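RimK-related lysine biosynthesis protein (Thermococcus kodakarensis, PDB 5K2M) binds ADP and magnesium ions in an ATP-grasp site and probably acts as an ATP-dependent ligase in amino-acid biosynthesis. Local coordinates at residues 4-9 / 28-33; 35-40 / 61-66. All coordinates share one frame; numbering follows the deposited sequence.

Contact 1 (4-9 / 28-33) is a buried pairing of two parallel strands, held by backbone hydrogen bonds with side chains packed on both faces of the sheet. Contact 2 (35-40 / 61-66) is only partly buried; it joins the chain just after strand 26-31 to the end of helix 53-65, mostly through aromatic and aliphatic groups, with a single weak hydrogen bond at its rim. The two meet where Thr-6 and Leu-30 pack against Phe-63 and Leu-35, so the sheet face bearing Thr-6 and Leu-30 continues into the apolar side of contact 2. Both touch the second subunit, and both lie away from the nucleotide and metal sites.

Contact 1: residues 4-9 / 28-33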
# COMPACT_ATOMS: atom_id res chain seq x y z
N GLY A 4 33.32 -23.72 14.85
CA GLY A 4 32.06 -24.45 14.87
C GLY A 4 32.16 -25.80 14.18
O GLY A 4 32.90 -25.95 13.20
N ILE A 5 31.41 -26.78 14.67
CA ILE A 5 31.24 -28.05 13.95
C ILE A 5 29.75 -28.35 13.82
O ILE A 5 29.08 -28.58 14.83
CB ILE A 5 31.90 -29.23 14.69
CG1 ILE A 5 33.38 -28.95 14.94
CG2 ILE A 5 31.76 -30.51 13.90
CD1 ILE A 5 34.09 -30.01 15.75
N THR A 6 29.22 -28.38 12.60
CA THR A 6 27.80 -28.71 12.41
C THR A 6 27.64 -30.19 12.11
O THR A 6 28.41 -30.76 11.35
CB THR A 6 27.14 -27.90 11.30
OG1 THR A 6 27.79 -28.19 10.06
CG2 THR A 6 27.22 -26.43 11.58
N TYR A 7 26.61 -30.79 12.71
CA TYR A 7 26.48 -32.25 12.72
C TYR A 7 25.03 -32.74 12.90
O TYR A 7 24.17 -32.03 13.44
CB TYR A 7 27.37 -32.85 13.81
CG TYR A 7 26.90 -32.62 15.24
CD1 TYR A 7 27.26 -31.47 15.95
CD2 TYR A 7 26.13 -33.56 15.88
CE1 TYR A 7 26.83 -31.28 17.26
CE2 TYR A 7 25.70 -33.38 17.18
CZ TYR A 7 26.05 -32.25 17.87
OH TYR A 7 25.58 -32.12 19.16
N THR A 8 24.80 -33.95 12.42
CA THR A 8 23.53 -34.64 12.59
C THR A 8 23.68 -35.61 13.74
O THR A 8 22.95 -35.54 14.73
CB THR A 8 23.16 -35.39 11.31
OG1 THR A 8 23.27 -34.49 10.20
CG2 THR A 8 21.73 -35.94 11.39
N VAL A 9 24.64 -36.52 13.61
CA VAL A 9 25.05 -37.38 14.70
C VAL A 9 26.56 -37.25 14.79
O VAL A 9 27.21 -36.84 13.82
CB VAL A 9 24.62 -38.86 14.49
CG1 VAL A 9 23.10 -38.99 14.47
CG2 VAL A 9 25.20 -39.45 13.22
N VAL A 28 32.67 -25.00 19.24
CA VAL A 28 31.21 -24.88 19.42
C VAL A 28 30.51 -25.97 18.62
O VAL A 28 30.53 -25.95 17.38
CB VAL A 28 30.70 -23.50 18.96
CG1 VAL A 28 29.22 -23.32 19.28
CG2 VAL A 28 31.54 -22.40 19.60
N MET A 29 29.91 -26.92 19.34
CA MET A 29 29.21 -28.04 18.72
C MET A 29 27.82 -27.59 18.35
O MET A 29 27.06 -27.17 19.20
CB MET A 29 29.12 -29.20 19.70
CG MET A 29 30.46 -29.73 20.16
SD MET A 29 31.46 -30.28 18.77
CE MET A 29 30.60 -31.76 18.28
N LEU A 30 27.49 -27.68 17.06
CA LEU A 30 26.21 -27.18 16.59
C LEU A 30 25.43 -28.30 15.97
O LEU A 30 25.62 -28.64 14.81
CB LEU A 30 26.42 -26.08 15.56
CG LEU A 30 27.13 -24.83 16.08
CD1 LEU A 30 27.89 -24.18 14.94
CD2 LEU A 30 26.13 -23.86 16.70
N HIS A 31 24.55 -28.90 16.76
CA HIS A 31 23.58 -29.80 16.18
C HIS A 31 22.63 -28.99 15.31
O HIS A 31 22.49 -27.77 15.46
CB HIS A 31 22.82 -30.56 17.26
CG HIS A 31 21.91 -31.60 16.70
ND1 HIS A 31 20.54 -31.53 16.83
CD2 HIS A 31 22.16 -32.69 15.95
CE1 HIS A 31 19.99 -32.56 16.20
NE2 HIS A 31 20.96 -33.28 15.66
N GLU A 32 21.98 -29.67 14.38
CA GLU A 32 20.97 -29.08 13.52
C GLU A 32 19.88 -28.29 14.25
O GLU A 32 19.44 -27.25 13.76
CB GLU A 32 20.38 -30.16 12.62
CG GLU A 32 21.38 -30.57 11.57
CD GLU A 32 20.98 -31.76 10.74
OE1 GLU A 32 20.15 -32.59 11.17
OE2 GLU A 32 21.55 -31.87 9.63
N ASP A 33 19.47 -28.77 15.42
CA ASP A 33 18.53 -28.04 16.28
C ASP A 33 19.04 -26.65 16.65
O ASP A 33 18.25 -25.75 16.90
CB ASP A 33 18.23 -28.82 17.57
CG ASP A 33 17.49 -30.13 17.32
OD1 ASP A 33 17.15 -30.47 16.16
OD2 ASP A 33 17.26 -30.83 18.33
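Leu-30 O is held by two neighbouring groups of the other strand: the amide Tyr-7 N, 3.2 Å away, and the CA-H of Thr-6, which adds a CA-H...O contact. The shortest bond of the ladder runs the other way, from Leu-30 N to Ile-5 O at 2.9 Å; Ile-5 N in turn gives to Val-28 O at 3.0 Å. Farther on, where 28-33 enters a 3-10 turn, Glu-32 N makes only a weak bond to Tyr-7 O. This is the strand pair of a beta-alpha-beta unit, strand 2-7, helix 12-24 and strand 26-31, in the parallel, Rossmann-like sheet of the N-terminal part of the chain. Strand 2-7 bonds on its other edge to strand 45-49, whereas 26-31 is outermost within the chain. On the face toward helix 12-24, Ile-5 and Met-29 lie side by side, CD1 4.0 Å from SD, and the doubly bent methionine brings its CE to 3.9 Å from Tyr-7 CE1. Tyr-7 has CG between the backbone N and the carbonyl carbon (chi1 72°), which folds the ring over the neighbouring strand; His-31 CB makes an off-centre CH-pi contact, 4.2 Å from the centroid of the Tyr-7 ring, while the two ring planes stand oblique at 55°. Beyond them a chain of another protein stacks a ring on His-31, and a weak hydrogen bond joins its backbone to Tyr-7 OH. On the opposite face Thr-6 CG2 touches Leu-30 CD1 at 4.1 Å, and Phe-63 of helix 53-65 packs on both. Past the strand ends, Thr-8 OG1 gives a weak bond to Glu-32 OE2 at 3.2 Å, its stronger partner being Val-51 N.

Contact 2: residues 35-40 / 61-66; sequences LLFPGN and RLFESE
Phe-37 meets two successive residues of helix 53-65 with different parts of its ring. Its edge points into the face of Phe-63 in a T-shaped pair, planes at 88° and centroids 5.0 Å apart, with Phe-37 CZ over the centre of the Phe-63 ring. One flat face is taken by a CH-pi contact: Leu-62 CB sits 3.5 Å from the Phe-37 centroid, almost exactly on the ring normal. With CG beside its own backbone N (chi1 -62°), the phenylalanine is directed at the helix and can use edge and face at once. Tyr-41 meets both phenylalanine rings as well.

Aliphatic groups fill in round the rings. Leu-62 CD2 reaches Phe-37 CB at 3.7 Å, Leu-35 CD2 touches Phe-63 CE2 at 3.6 Å, and Glu-66 CG lies at the edge of Phe-37, 3.9 Å from CD2. Replacing Phe-37 by an alanine is likely to strip Leu-62 CB of the ring it covers, take the edge from the face of Phe-63 and open a gap between the loop and the helix.

Polar contact is confined to the rim, beyond the cis peptide bond before Pro-38. There Gly-39 N gives a weak bond to Glu-66 OE1 at 3.3 Å. Glu-66 OE2 stands 3.1 Å from Gly-39 O, a pairing of two acceptors that would tend to disfavour the charged carboxylate.

Leu-36 and Phe-37 also pair in an antiparallel ladder with a strand of the second subunit. The short strand 36-37 thus extends a beta-sheet across the interface, and its Phe-37 packs through an aromatic cluster onto helix 53-65 of the Rossmann-like alpha/beta domain.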
# COMPACT_ATOMS: atom_id res chain seq x y z
N LEU A 35 20.68 -24.65 14.69
CA LEU A 35 20.84 -23.83 13.50
C LEU A 35 19.54 -23.11 13.14
O LEU A 35 18.57 -23.73 12.74
CB LEU A 35 21.32 -24.68 12.33
CG LEU A 35 22.65 -25.40 12.57
CD1 LEU A 35 22.92 -26.42 11.48
CD2 LEU A 35 23.79 -24.39 12.69
N LEU A 36 19.56 -21.79 13.26
CA LEU A 36 18.41 -20.98 12.95
C LEU A 36 18.90 -19.68 12.32
O LEU A 36 19.70 -18.96 12.91
CB LEU A 36 17.62 -20.74 14.23
CG LEU A 36 16.27 -20.01 14.20
CD1 LEU A 36 15.33 -20.61 13.18
CD2 LEU A 36 15.66 -20.04 15.59
N PHE A 37 18.45 -19.38 11.11
CA PHE A 37 18.93 -18.18 10.43
C PHE A 37 17.79 -17.29 9.96
O PHE A 37 16.70 -17.79 9.69
CB PHE A 37 19.80 -18.57 9.23
CG PHE A 37 21.03 -19.34 9.58
CD1 PHE A 37 20.98 -20.71 9.78
CD2 PHE A 37 22.27 -18.70 9.66
CE1 PHE A 37 22.13 -21.43 10.06
CE2 PHE A 37 23.42 -19.41 9.95
CZ PHE A 37 23.35 -20.78 10.16
N PRO A 38 18.02 -15.97 9.89
CA PRO A 38 19.22 -15.27 10.33
C PRO A 38 19.43 -15.39 11.82
O PRO A 38 18.48 -15.49 12.58
CB PRO A 38 18.94 -13.80 9.97
CG PRO A 38 17.81 -13.82 9.01
CD PRO A 38 17.01 -15.04 9.36
N GLY A 39 20.69 -15.39 12.24
CA GLY A 39 21.02 -15.52 13.65
C GLY A 39 22.35 -14.88 13.98
O GLY A 39 23.08 -14.43 13.09
N ASN A 40 22.67 -14.87 15.26
CA ASN A 40 23.87 -14.23 15.78
C ASN A 40 24.85 -15.32 16.19
O ASN A 40 24.66 -15.99 17.20
CB ASN A 40 23.49 -13.36 16.97
CG ASN A 40 24.70 -12.80 17.70
OD1 ASN A 40 25.76 -12.59 17.11
ND2 ASN A 40 24.54 -12.57 19.01
N ARG A 61 25.89 -22.43 3.14
CA ARG A 61 25.44 -21.19 2.51
C ARG A 61 24.93 -20.19 3.53
O ARG A 61 25.20 -19.00 3.40
CB ARG A 61 24.35 -21.46 1.46
CG ARG A 61 23.77 -20.19 0.83
CD ARG A 61 24.80 -19.50 -0.06
NE ARG A 61 24.38 -18.18 -0.52
CZ ARG A 61 24.62 -17.04 0.11
NH1 ARG A 61 24.20 -15.90 -0.41
NH2 ARG A 61 25.27 -17.03 1.27
N LEU A 62 24.19 -20.66 4.53
CA LEU A 62 23.67 -19.79 5.58
C LEU A 62 24.76 -19.17 6.48
O LEU A 62 24.73 -17.98 6.79
CB LEU A 62 22.65 -20.56 6.41
CG LEU A 62 21.33 -20.75 5.65
CD1 LEU A 62 20.53 -21.93 6.20
CD2 LEU A 62 20.53 -19.45 5.69
N PHE A 63 25.74 -19.97 6.87
CA PHE A 63 26.88 -19.42 7.60
C PHE A 63 27.66 -18.39 6.77
O PHE A 63 28.05 -17.34 7.30
CB PHE A 63 27.78 -20.53 8.14
CG PHE A 63 27.32 -21.07 9.46
CD1 PHE A 63 27.32 -20.27 10.58
CD2 PHE A 63 26.89 -22.39 9.58
CE1 PHE A 63 26.88 -20.74 11.81
CE2 PHE A 63 26.47 -22.88 10.80
CZ PHE A 63 26.46 -22.05 11.92
N GLU A 64 27.85 -18.67 5.47
CA GLU A 64 28.47 -17.69 4.55
C GLU A 64 27.65 -16.39 4.52
O GLU A 64 28.22 -15.30 4.49
CB GLU A 64 28.59 -18.26 3.13
CG GLU A 64 29.59 -19.42 3.02
CD GLU A 64 29.47 -20.23 1.74
OE1 GLU A 64 28.51 -20.06 0.99
OE2 GLU A 64 30.36 -21.07 1.47
N SER A 65 26.32 -16.49 4.58
CA SER A 65 25.46 -15.32 4.57
C SER A 65 25.68 -14.50 5.83
O SER A 65 25.42 -13.30 5.84
CB SER A 65 23.98 -15.71 4.44
OG SER A 65 23.43 -16.18 5.66
N GLU A 66 26.13 -15.15 6.90
CA GLU A 66 26.50 -14.46 8.14
C GLU A 66 27.98 -14.03 8.16
O GLU A 66 28.49 -13.62 9.20
CB GLU A 66 26.21 -15.35 9.37
CG GLU A 66 24.74 -15.70 9.60
CD GLU A 66 23.88 -14.49 9.93
OE1 GLU A 66 22.66 -14.55 9.69
OE2 GLU A 66 24.42 -13.47 10.41